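Local atomic coordinates of NMB1025 protein (Neisseria meningitidis serogroup B, PDB entry 3KJJ), a protein that is of unknown function but belongs to the RutC/YjgF family, whose members include enamine/imine deaminases and L-PSP-type endoribonucleases. Residues L51-I54 / D55-L58. Numbering follows the deposited sequence.
Sequences LAQI and DRWL
Gln53 and Trp57, one turn apart on helix 43-60, are joined at their far ends by a single water. It donates to Gln53 OE1 at 2.8 Å and, lying in the plane of the indole at its edge, accepts from Trp57 NE1 at 2.9 Å. Gln53 gets there on a chain extended beyond CG (chi2 177°), and its other amide atom, NE2, is bound by Asp49 OD2 and Val36 O, which fix which way round the amide sits. Arg56 folds back over the preceding turn: a bend at chi3 (-58°) brings NH2 to 3.5 Å from Gln53 CG and NH1 to 3.9 Å from Ala52 CB. Ala52 O and Gln53 CA lie over one face of the guanidinium, toward its rim, and the Gln53 amide is nearly parallel to that group. On the inner side Ile54 and Leu58 run alongside each other, Ile54 CG2 meeting Leu58 CD1 at 3.7 Å; both also pack on Leu32 and on strand 114-121. Asp55 OD1 accepts a hydrogen bond from Trp91 NE1 of helix 81-91. Beneath the side chains run four i to i+4 backbone bonds, from Asp55 N to Leu51 O through to Leu58 N to Ile54 O (2.8 Å). This part of the helix is thus amphipathic: its aliphatic side packs against the sheet, while hydrogen bonds to the water, Asp49 and Val36 satisfy the amide of the buried Gln53 and Arg56 keeps its charge at the exposed surface.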
ATOM      1  N   LEU B  51      13.130  -8.199   8.815  1.00 14.40           N
ATOM      2  CA  LEU B  51      12.471  -7.868  10.081  1.00 15.35           C
ATOM      3  C   LEU B  51      13.397  -7.149  11.080  1.00 14.34           C
ATOM      4  O   LEU B  51      12.939  -6.287  11.834  1.00 16.86           O
ATOM      5  CB  LEU B  51      11.760  -9.088  10.683  1.00 13.56           C
ATOM      6  CG  LEU B  51      10.640  -9.686   9.801  1.00 14.44           C
ATOM      7  CD1 LEU B  51      10.155 -11.028  10.321  1.00 15.62           C
ATOM      8  CD2 LEU B  51       9.451  -8.730   9.619  1.00 12.64           C
ATOM      9  N   ALA B  52      14.693  -7.470  11.059  1.00 15.30           N
ATOM     10  CA  ALA B  52      15.688  -6.787  11.906  1.00 16.28           C
ATOM     11  C   ALA B  52      15.915  -5.330  11.502  1.00 15.62           C
ATOM     12  O   ALA B  52      15.985  -4.441  12.356  1.00 14.60           O
ATOM     13  CB  ALA B  52      17.025  -7.570  11.938  1.00 19.90           C
ATOM     14  N   GLN B  53      15.984  -5.085  10.196  1.00 17.09           N
ATOM     15  CA  GLN B  53      15.959  -3.726   9.648  1.00 16.08           C
ATOM     16  C   GLN B  53      14.725  -2.954  10.079  1.00 13.70           C
ATOM     17  O   GLN B  53      14.823  -1.791  10.491  1.00 13.99           O
ATOM     18  CB  GLN B  53      15.980  -3.769   8.121  1.00 18.71           C
ATOM     19  CG  GLN B  53      17.282  -4.242   7.515  1.00 15.40           C
ATOM     20  CD  GLN B  53      17.188  -4.315   6.009  1.00 10.99           C
ATOM     21  OE1 GLN B  53      16.968  -3.311   5.348  1.00 16.16           O
ATOM     22  NE2 GLN B  53      17.338  -5.517   5.462  1.00 14.90           N
ATOM     23  N   ILE B  54      13.559  -3.593   9.972  1.00 14.32           N
ATOM     24  CA  ILE B  54      12.315  -2.935  10.339  1.00 13.03           C
ATOM     25  C   ILE B  54      12.364  -2.504  11.800  1.00 15.13           C
ATOM     26  O   ILE B  54      12.034  -1.348  12.115  1.00 15.35           O
ATOM     27  CB  ILE B  54      11.061  -3.786   9.976  1.00 15.87           C
ATOM     28  CG1 ILE B  54      10.818  -3.714   8.458  1.00 10.52           C
ATOM     29  CG2 ILE B  54       9.835  -3.285  10.733  1.00 17.18           C
ATOM     30  CD1 ILE B  54       9.929  -4.816   7.870  1.00 10.81           C
ATOM     31  N   ASP B  55      12.819  -3.417  12.663  1.00 15.53           N
ATOM     32  CA  ASP B  55      13.041  -3.136  14.081  1.00 18.79           C
ATOM     33  C   ASP B  55      13.913  -1.890  14.252  1.00 17.51           C
ATOM     34  O   ASP B  55      13.582  -1.006  15.029  1.00 15.34           O
ATOM     35  CB  ASP B  55      13.707  -4.321  14.794  1.00 19.15           C
ATOM     36  CG  ASP B  55      12.760  -5.496  15.027  1.00 22.86           C
ATOM     37  OD1 ASP B  55      11.523  -5.313  14.999  1.00 21.50           O
ATOM     38  OD2 ASP B  55      13.273  -6.613  15.265  1.00 21.03           O
ATOM     39  N   ARG B  56      15.007  -1.820  13.502  1.00 18.22           N
ATOM     40  CA  ARG B  56      15.961  -0.718  13.636  1.00 18.30           C
ATOM     41  C   ARG B  56      15.356   0.613  13.188  1.00 16.04           C
ATOM     42  O   ARG B  56      15.506   1.620  13.881  1.00 16.80           O
ATOM     43  CB  ARG B  56      17.286  -1.021  12.925  1.00 18.19           C
ATOM     44  CG  ARG B  56      18.161  -2.055  13.649  1.00 20.87           C
ATOM     45  CD  ARG B  56      19.613  -2.082  13.125  1.00 20.21           C
ATOM     46  NE  ARG B  56      19.698  -2.373  11.689  1.00 17.41           N
ATOM     47  CZ  ARG B  56      19.723  -3.599  11.163  1.00 23.95           C
ATOM     48  NH1 ARG B  56      19.663  -4.664  11.950  1.00 16.25           N
ATOM     49  NH2 ARG B  56      19.804  -3.762   9.840  1.00 22.79           N
ATOM     50  N   TRP B  57      14.623   0.603  12.071  1.00 12.96           N
ATOM     51  CA  TRP B  57      13.981   1.821  11.569  1.00 14.81           C
ATOM     52  C   TRP B  57      12.762   2.262  12.375  1.00 15.72           C
ATOM     53  O   TRP B  57      12.496   3.459  12.481  1.00 18.90           O
ATOM     54  CB  TRP B  57      13.662   1.723  10.065  1.00 13.86           C
ATOM     55  CG  TRP B  57      14.924   1.736   9.221  1.00 12.34           C
ATOM     56  CD1 TRP B  57      15.423   0.702   8.477  1.00 15.72           C
ATOM     57  CD2 TRP B  57      15.850   2.823   9.064  1.00 13.48           C
ATOM     58  NE1 TRP B  57      16.585   1.078   7.861  1.00 13.42           N
ATOM     59  CE2 TRP B  57      16.876   2.374   8.207  1.00 11.09           C
ATOM     60  CE3 TRP B  57      15.921   4.125   9.579  1.00 14.63           C
ATOM     61  CZ2 TRP B  57      17.958   3.183   7.843  1.00 17.79           C
ATOM     62  CZ3 TRP B  57      16.991   4.934   9.207  1.00 17.10           C
ATOM     63  CH2 TRP B  57      17.996   4.457   8.347  1.00 23.92           C
ATOM     64  N   LEU B  58      12.043   1.311  12.969  1.00 18.08           N
ATOM     65  CA  LEU B  58      10.901   1.665  13.810  1.00 17.68           C
ATOM     66  C   LEU B  58      11.399   2.318  15.101  1.00 16.82           C
ATOM     67  O   LEU B  58      10.828   3.316  15.558  1.00 19.47           O
ATOM     68  CB  LEU B  58       9.994   0.444  14.074  1.00 15.71           C
ATOM     69  CG  LEU B  58       9.140  -0.077  12.895  1.00 15.61           C
ATOM     70  CD1 LEU B  58       8.262  -1.250  13.325  1.00 12.11           C
ATOM     71  CD2 LEU B  58       8.285   1.007  12.240  1.00 17.00           C
TER
HETATM   72  O   HOH W   1      17.867  -0.784   6.111  1.00 19.45           O